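Local coordinates for small ribosomal subunit protein uS8 (Aquifex aeolicus, PDB 3RF2) that binds directly and very tightly to 16S rRNA as part of the small ribosomal subunit, where it is thought to help coordinate assembly of the platform, at residues K15-M19 with R20-F24; L98-D102 with P103-K107. One frame throughout, in Å; residues are numbered along the deposited sequence.

Interaction 1. Residues K15-M19 with R20-F24; sequences KNAIM and RRDDF. With SO4 (sulfate ion), chain D.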
ATOM      1  N   LYS A  15       8.160   2.122   2.288  1.00 39.08           N
ATOM      2  CA  LYS A  15       9.321   1.730   3.075  1.00 42.61           C
ATOM      3  C   LYS A  15      10.162   2.935   3.495  1.00 46.13           C
ATOM      4  O   LYS A  15      10.635   3.004   4.627  1.00 49.92           O
ATOM      5  CB  LYS A  15      10.180   0.703   2.319  1.00 37.69           C
ATOM      6  CG  LYS A  15       9.651  -0.735   2.418  1.00 41.29           C
ATOM      7  CD  LYS A  15      10.207  -1.643   1.299  1.00 41.87           C
ATOM      8  CE  LYS A  15      11.696  -1.963   1.492  1.00 44.14           C
ATOM      9  NZ  LYS A  15      12.175  -3.066   0.601  1.00 41.67           N
ATOM     10  N   ASN A  16      10.372   3.871   2.581  1.00 45.08           N
ATOM     11  CA  ASN A  16      11.208   5.025   2.895  1.00 47.68           C
ATOM     12  C   ASN A  16      10.576   5.923   3.945  1.00 41.89           C
ATOM     13  O   ASN A  16      11.249   6.396   4.857  1.00 38.67           O
ATOM     14  CB  ASN A  16      11.521   5.822   1.636  1.00 51.44           C
ATOM     15  CG  ASN A  16      12.581   5.158   0.794  1.00 53.81           C
ATOM     16  OD1 ASN A  16      13.384   4.373   1.308  1.00 51.71           O
ATOM     17  ND2 ASN A  16      12.592   5.465  -0.503  1.00 54.85           N
ATOM     18  N   ALA A  17       9.274   6.142   3.806  1.00 40.34           N
ATOM     19  CA  ALA A  17       8.541   6.952   4.759  1.00 38.36           C
ATOM     20  C   ALA A  17       8.646   6.303   6.129  1.00 42.30           C
ATOM     21  O   ALA A  17       8.872   6.974   7.136  1.00 45.96           O
ATOM     22  CB  ALA A  17       7.092   7.105   4.322  1.00 34.58           C
ATOM     23  N   ILE A  18       8.517   4.986   6.167  1.00 42.41           N
ATOM     24  CA  ILE A  18       8.693   4.265   7.421  1.00 42.44           C
ATOM     25  C   ILE A  18      10.079   4.503   8.006  1.00 43.13           C
ATOM     26  O   ILE A  18      10.233   4.748   9.201  1.00 43.23           O
ATOM     27  CB  ILE A  18       8.460   2.760   7.256  1.00 42.68           C
ATOM     28  CG1 ILE A  18       6.969   2.473   7.069  1.00 40.63           C
ATOM     29  CG2 ILE A  18       8.955   2.007   8.485  1.00 42.85           C
ATOM     30  CD1 ILE A  18       6.667   1.026   6.751  1.00 38.78           C
ATOM     31  N   MET A  19      11.095   4.437   7.168  1.00 46.84           N
ATOM     32  CA  MET A  19      12.440   4.592   7.684  1.00 50.47           C
ATOM     33  C   MET A  19      12.721   6.030   8.111  1.00 50.65           C
ATOM     34  O   MET A  19      13.611   6.280   8.916  1.00 51.84           O
ATOM     35  CB  MET A  19      13.469   4.025   6.707  1.00 51.95           C
ATOM     36  CG  MET A  19      13.418   2.485   6.684  1.00 52.79           C
ATOM     37  SD  MET A  19      14.596   1.664   5.607  1.00 80.93           S
ATOM     38  CE  MET A  19      14.367   2.596   4.100  1.00 46.01           C
ATOM     39  N   ARG A  20      11.924   6.959   7.595  1.00 48.88           N
ATOM     40  CA  ARG A  20      11.959   8.344   8.034  1.00 47.48           C
ATOM     41  C   ARG A  20      11.151   8.566   9.321  1.00 52.05           C
ATOM     42  O   ARG A  20      11.171   9.661   9.897  1.00 52.74           O
ATOM     43  CB  ARG A  20      11.400   9.239   6.930  1.00 46.97           C
ATOM     44  CG  ARG A  20      12.376  10.289   6.432  1.00 54.26           C
ATOM     45  CD  ARG A  20      12.202  10.525   4.942  1.00 58.37           C
ATOM     46  NE  ARG A  20      10.792  10.540   4.563  1.00 58.72           N
ATOM     47  CZ  ARG A  20      10.323  10.102   3.397  1.00 59.00           C
ATOM     48  NH1 ARG A  20      11.153   9.614   2.471  1.00 51.64           N
ATOM     49  NH2 ARG A  20       9.016  10.154   3.158  1.00 60.79           N
ATOM     50  N   ARG A  21      10.435   7.532   9.760  1.00 50.02           N
ATOM     51  CA  ARG A  21       9.555   7.629  10.927  1.00 49.73           C
ATOM     52  C   ARG A  21       8.415   8.605  10.682  1.00 48.29           C
ATOM     53  O   ARG A  21       7.982   9.316  11.586  1.00 45.89           O
ATOM     54  CB  ARG A  21      10.337   8.017  12.189  1.00 52.44           C
ATOM     55  CG  ARG A  21      11.226   6.898  12.715  1.00 57.23           C
ATOM     56  CD  ARG A  21      11.991   7.296  13.971  1.00 64.01           C
ATOM     57  NE  ARG A  21      12.934   6.245  14.359  1.00 70.61           N
ATOM     58  CZ  ARG A  21      14.139   6.075  13.815  1.00 74.34           C
ATOM     59  NH1 ARG A  21      14.558   6.893  12.856  1.00 76.48           N
ATOM     60  NH2 ARG A  21      14.925   5.086  14.225  1.00 74.22           N
ATOM     61  N   ASP A  22       7.930   8.640   9.447  1.00 49.63           N
ATOM     62  CA  ASP A  22       6.830   9.524   9.093  1.00 46.21           C
ATOM     63  C   ASP A  22       5.454   8.956   9.464  1.00 40.19           C
ATOM     64  O   ASP A  22       5.240   7.746   9.506  1.00 38.85           O
ATOM     65  CB  ASP A  22       6.869   9.841   7.597  1.00 48.00           C
ATOM     66  CG  ASP A  22       8.043  10.739   7.212  1.00 52.72           C
ATOM     67  OD1 ASP A  22       8.492  11.557   8.047  1.00 54.73           O
ATOM     68  OD2 ASP A  22       8.508  10.631   6.059  1.00 52.94           O
ATOM     69  N   ASP A  23       4.520   9.860   9.701  1.00 36.50           N
ATOM     70  CA  ASP A  23       3.151   9.515  10.045  1.00 37.96           C
ATOM     71  C   ASP A  23       2.356   9.083   8.825  1.00 36.54           C
ATOM     72  O   ASP A  23       1.443   8.261   8.919  1.00 34.46           O
ATOM     73  CB  ASP A  23       2.474  10.729  10.696  1.00 39.09           C
ATOM     74  CG  ASP A  23       3.037  11.038  12.081  1.00 46.59           C
ATOM     75  OD1 ASP A  23       3.657  10.140  12.708  1.00 46.04           O
ATOM     76  OD2 ASP A  23       2.844  12.176  12.551  1.00 52.45           O
ATOM     77  N   PHE A  24       2.695   9.641   7.671  1.00 37.20           N
ATOM     78  CA  PHE A  24       1.955   9.336   6.456  1.00 37.45           C
ATOM     79  C   PHE A  24       2.754   9.595   5.185  1.00 40.07           C
ATOM     80  O   PHE A  24       3.897  10.035   5.230  1.00 43.45           O
ATOM     81  CB  PHE A  24       0.658  10.142   6.413  1.00 36.08           C
ATOM     82  CG  PHE A  24       0.870  11.614   6.217  1.00 41.93           C
ATOM     83  CD1 PHE A  24       1.120  12.128   4.957  1.00 41.76           C
ATOM     84  CD2 PHE A  24       0.826  12.484   7.291  1.00 46.35           C
ATOM     85  CE1 PHE A  24       1.319  13.478   4.775  1.00 44.29           C
ATOM     86  CE2 PHE A  24       1.023  13.835   7.113  1.00 47.77           C
ATOM     87  CZ  PHE A  24       1.270  14.332   5.853  1.00 48.35           C
TER
HETATM   88  S   SO4 D 171      15.578  -4.732   1.634  1.00 94.15           S
HETATM   89  O1  SO4 D 171      14.314  -5.390   1.316  1.00 94.52           O
HETATM   90  O2  SO4 D 171      16.257  -4.361   0.396  1.00 96.78           O
HETATM   91  O3  SO4 D 171      16.401  -5.641   2.430  1.00 89.61           O
HETATM   92  O4  SO4 D 171      15.311  -3.501   2.368  1.00 95.29           O
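Arg-20 bends at its second and third torsions, and this curl swings its guanidinium back over the last turn of helix 6-19. There one face of the group lies over Ala-17 and the carbonyl of Asn-16, and NH2 of Arg-20 lies 3.6 Å from CA of Ala-17; NH1 sits beside the CB of Asn-16. Asp-22, its first torsion at -70°, turns its carboxylate to the same place. The guanidinium takes it side-on with two nitrogens on a single oxygen: NE of Arg-20 is 2.7 Å from OD2 of Asp-22, approaching on the syn side, while NH2 of Arg-20 reaches the same OD2 at 3.0 Å. The two-nitrogen grip probably restrains the rotation of both side chains across the exposed end of the helix. The guanidinium is likely to be favoured further by the partial negative charge of the helix C terminus. Beneath it the backbone closes in sequence. Arg-20 N bonds to Asn-16 O at 2.9 Å, the last full helical step. Arg-21 then reverses to positive phi (64°), and its N reaches Ile-18 O at 2.8 Å, from well above the carbonyl plane. Asp-22 N meets Ala-17 O at 3.0 Å in a nearly straight bond (170°). On the inner side, Ala-17 and Ile-18 pack on Leu-98 of strand 93-98. Lys-15 points away from the turn; its NZ hydrogen-bonds Asn-112 and makes a weak bond of 3.2 Å to O1 of a sulfate, probably from the crystallisation liquor, which Asn-112 also holds. The positive phi of Arg-21 and the two backbone bonds back into the last turn are those of a Schellman motif, here ending helix 6-19 and leading into strand 24-28.

Interaction 2. Residues L98-D102 with P103-K107; sequences LKYLD and PKKRK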
ATOM      1  N   LEU A  98       0.560   5.504   8.305  1.00 41.52           N
ATOM      2  CA  LEU A  98       1.444   4.403   8.685  1.00 43.27           C
ATOM      3  C   LEU A  98       1.224   3.985  10.120  1.00 39.71           C
ATOM      4  O   LEU A  98       0.832   4.790  10.963  1.00 41.80           O
ATOM      5  CB  LEU A  98       2.903   4.779   8.477  1.00 42.45           C
ATOM      6  CG  LEU A  98       3.294   5.165   7.056  1.00 41.56           C
ATOM      7  CD1 LEU A  98       4.633   5.869   7.045  1.00 42.17           C
ATOM      8  CD2 LEU A  98       3.316   3.927   6.150  1.00 42.62           C
ATOM      9  N   LYS A  99       1.481   2.712  10.393  1.00 27.38           N
ATOM     10  CA  LYS A  99       1.279   2.156  11.724  1.00 21.48           C
ATOM     11  C   LYS A  99       2.610   1.789  12.335  1.00 25.73           C
ATOM     12  O   LYS A  99       3.323   0.958  11.778  1.00 27.40           O
ATOM     13  CB  LYS A  99       0.442   0.882  11.670  1.00 21.09           C
ATOM     14  CG  LYS A  99       0.187   0.283  13.064  1.00 26.69           C
ATOM     15  CD  LYS A  99      -0.586  -1.032  13.001  1.00 32.63           C
ATOM     16  CE  LYS A  99      -2.081  -0.797  12.726  1.00 35.41           C
ATOM     17  NZ  LYS A  99      -2.714   0.072  13.762  1.00 36.87           N
ATOM     18  N   TYR A 100       2.923   2.401  13.478  1.00 26.65           N
ATOM     19  CA  TYR A 100       4.011   1.956  14.346  1.00 29.63           C
ATOM     20  C   TYR A 100       3.440   1.416  15.653  1.00 32.55           C
ATOM     21  O   TYR A 100       2.349   1.804  16.056  1.00 31.30           O
ATOM     22  CB  TYR A 100       4.958   3.104  14.653  1.00 26.91           C
ATOM     23  CG  TYR A 100       5.442   3.808  13.418  1.00 27.59           C
ATOM     24  CD1 TYR A 100       6.662   3.463  12.838  1.00 26.14           C
ATOM     25  CD2 TYR A 100       4.676   4.810  12.823  1.00 26.77           C
ATOM     26  CE1 TYR A 100       7.113   4.091  11.707  1.00 24.59           C
ATOM     27  CE2 TYR A 100       5.114   5.446  11.671  1.00 27.69           C
ATOM     28  CZ  TYR A 100       6.337   5.083  11.130  1.00 27.93           C
ATOM     29  OH  TYR A 100       6.785   5.710  10.014  1.00 26.89           O
ATOM     30  N   LEU A 101       4.181   0.532  16.314  1.00 33.01           N
ATOM     31  CA  LEU A 101       3.730  -0.045  17.572  1.00 39.02           C
ATOM     32  C   LEU A 101       3.975   0.853  18.780  1.00 39.82           C
ATOM     33  O   LEU A 101       3.162   0.886  19.704  1.00 41.42           O
ATOM     34  CB  LEU A 101       4.356  -1.423  17.793  1.00 42.40           C
ATOM     35  CG  LEU A 101       3.570  -2.471  16.997  1.00 44.10           C
ATOM     36  CD1 LEU A 101       4.160  -2.723  15.598  1.00 39.83           C
ATOM     37  CD2 LEU A 101       3.442  -3.761  17.776  1.00 49.59           C
ATOM     38  N   ASP A 102       5.082   1.587  18.765  1.00 34.64           N
ATOM     39  CA  ASP A 102       5.478   2.374  19.929  1.00 38.80           C
ATOM     40  C   ASP A 102       5.283   3.859  19.657  1.00 39.35           C
ATOM     41  O   ASP A 102       5.348   4.276  18.508  1.00 38.14           O
ATOM     42  CB  ASP A 102       6.943   2.127  20.238  1.00 39.54           C
ATOM     43  CG  ASP A 102       7.839   2.513  19.084  1.00 42.25           C
ATOM     44  OD1 ASP A 102       7.534   2.104  17.945  1.00 44.76           O
ATOM     45  OD2 ASP A 102       8.832   3.239  19.303  1.00 41.84           O
ATOM     46  N   PRO A 103       5.070   4.662  20.721  1.00 37.39           N
ATOM     47  CA  PRO A 103       4.905   6.114  20.598  1.00 39.52           C
ATOM     48  C   PRO A 103       6.039   6.790  19.822  1.00 41.63           C
ATOM     49  O   PRO A 103       5.766   7.718  19.074  1.00 43.77           O
ATOM     50  CB  PRO A 103       4.899   6.587  22.051  1.00 40.18           C
ATOM     51  CG  PRO A 103       4.341   5.418  22.812  1.00 40.08           C
ATOM     52  CD  PRO A 103       4.929   4.211  22.116  1.00 38.20           C
ATOM     53  N   LYS A 104       7.276   6.334  19.985  1.00 39.06           N
ATOM     54  CA  LYS A 104       8.405   6.965  19.300  1.00 41.01           C
ATOM     55  C   LYS A 104       8.568   6.503  17.847  1.00 37.49           C
ATOM     56  O   LYS A 104       9.457   6.966  17.140  1.00 40.97           O
ATOM     57  CB  LYS A 104       9.706   6.743  20.084  1.00 48.19           C
ATOM     58  CG  LYS A 104       9.811   7.553  21.378  1.00 52.84           C
ATOM     59  CD  LYS A 104      10.904   6.996  22.296  1.00 57.68           C
ATOM     60  CE  LYS A 104      11.992   8.028  22.596  1.00 62.39           C
ATOM     61  NZ  LYS A 104      13.084   7.482  23.464  1.00 63.53           N
ATOM     62  N   LYS A 105       7.728   5.581  17.400  1.00 33.95           N
ATOM     63  CA  LYS A 105       7.755   5.170  15.996  1.00 36.81           C
ATOM     64  C   LYS A 105       9.048   4.462  15.583  1.00 37.88           C
ATOM     65  O   LYS A 105       9.448   4.530  14.424  1.00 34.54           O
ATOM     66  CB  LYS A 105       7.503   6.376  15.073  1.00 33.92           C
ATOM     67  CG  LYS A 105       6.144   7.039  15.293  1.00 34.52           C
ATOM     68  CD  LYS A 105       5.887   8.155  14.279  1.00 36.01           C
ATOM     69  CE  LYS A 105       6.826   9.336  14.487  1.00 38.80           C
ATOM     70  NZ  LYS A 105       6.493  10.487  13.592  1.00 42.13           N
ATOM     71  N   ARG A 106       9.691   3.787  16.529  1.00 37.86           N
ATOM     72  CA  ARG A 106      10.901   3.030  16.230  1.00 47.85           C
ATOM     73  C   ARG A 106      10.588   1.591  15.794  1.00 49.25           C
ATOM     74  O   ARG A 106      11.433   0.909  15.209  1.00 52.91           O
ATOM     75  CB  ARG A 106      11.843   3.033  17.434  1.00 55.56           C
ATOM     76  CG  ARG A 106      12.423   4.413  17.753  1.00 62.67           C
ATOM     77  CD  ARG A 106      13.201   4.415  19.070  1.00 69.96           C
ATOM     78  NE  ARG A 106      13.823   5.712  19.345  1.00 77.34           N
ATOM     79  CZ  ARG A 106      14.234   6.109  20.547  1.00 81.68           C
ATOM     80  NH1 ARG A 106      14.083   5.314  21.599  1.00 82.08           N
ATOM     81  NH2 ARG A 106      14.791   7.306  20.697  1.00 83.12           N
ATOM     82  N   LYS A 107       9.370   1.142  16.071  1.00 43.49           N
ATOM     83  CA  LYS A 107       8.929  -0.193  15.691  1.00 40.25           C
ATOM     84  C   LYS A 107       7.752  -0.122  14.692  1.00 36.32           C
ATOM     85  O   LYS A 107       6.592   0.074  15.085  1.00 34.94           O
ATOM     86  CB  LYS A 107       8.533  -1.000  16.943  1.00 40.14           C
ATOM     87  CG  LYS A 107       9.700  -1.278  17.920  1.00 46.84           C
ATOM     88  CD  LYS A 107       9.241  -1.761  19.322  1.00 51.60           C
ATOM     89  CE  LYS A 107       8.345  -3.004  19.234  1.00 52.90           C
ATOM     90  NZ  LYS A 107       7.969  -3.595  20.555  1.00 54.05           N
TER
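Tyr-100 lays one face of its ring against Lys-105, whose CB stands 3.8 Å from the ring centroid and only 15° off the ring normal, a CH-pi contact. The aliphatic chain continues along the same face, bringing CG of Lys-105 to 3.6 Å from CD2 of Tyr-100, while the carbonyl O of Lys-107 lies at the edge of the ring. Leu-101 comes next and gives its N to Lys-107 O at 2.7 Å, a nearly straight bond that draws together the two limbs of the loop. Asp-102 then opens a type I beta turn, its O accepting Lys-105 N at 2.9 Å. Its CG sits between the backbone N and the carbonyl carbon (chi1 60°), which holds the carboxylate inside the loop facing the returning backbone. OD2 of Asp-102 accepts Arg-106 N at 3.0 Å through its syn lone pair, and OD1 of Asp-102 takes Lys-107 N at 2.8 Å, tilted out of the carboxylate plane. An alanine here would remove both acceptors and would probably leave the amides of Arg-106 and Lys-107 without these partners, freeing the loop to shift. The carboxylate is thus spent on backbone N-H groups and not on a salt bridge with the charged ends of Arg-106 or Lys-107; these donors and the surrounding basic residues would probably favour its ionised form.

From the N terminus, helix 6-19 ends in interaction 1, which closes the short turn into the edge strand 24-28. The chain then forms helix 31-43 and the other outer strand, 46-51, passes through residues 59-93, a region absent from other S8 sequences, and returns as central strand 93-98, which runs into the loop closed by interaction 2. The two are in series, neither nested nor crossed, yet they touch in space. Asp-23 O pairs with Leu-98 N, Tyr-100 OH probably bonds to Asp-22 O, and Lys-105 NZ reaches Arg-21 O and makes a salt bridge with Asp-23. The 98-107 loop is thereby fastened to the turn linking helix 6-19 with the sheet.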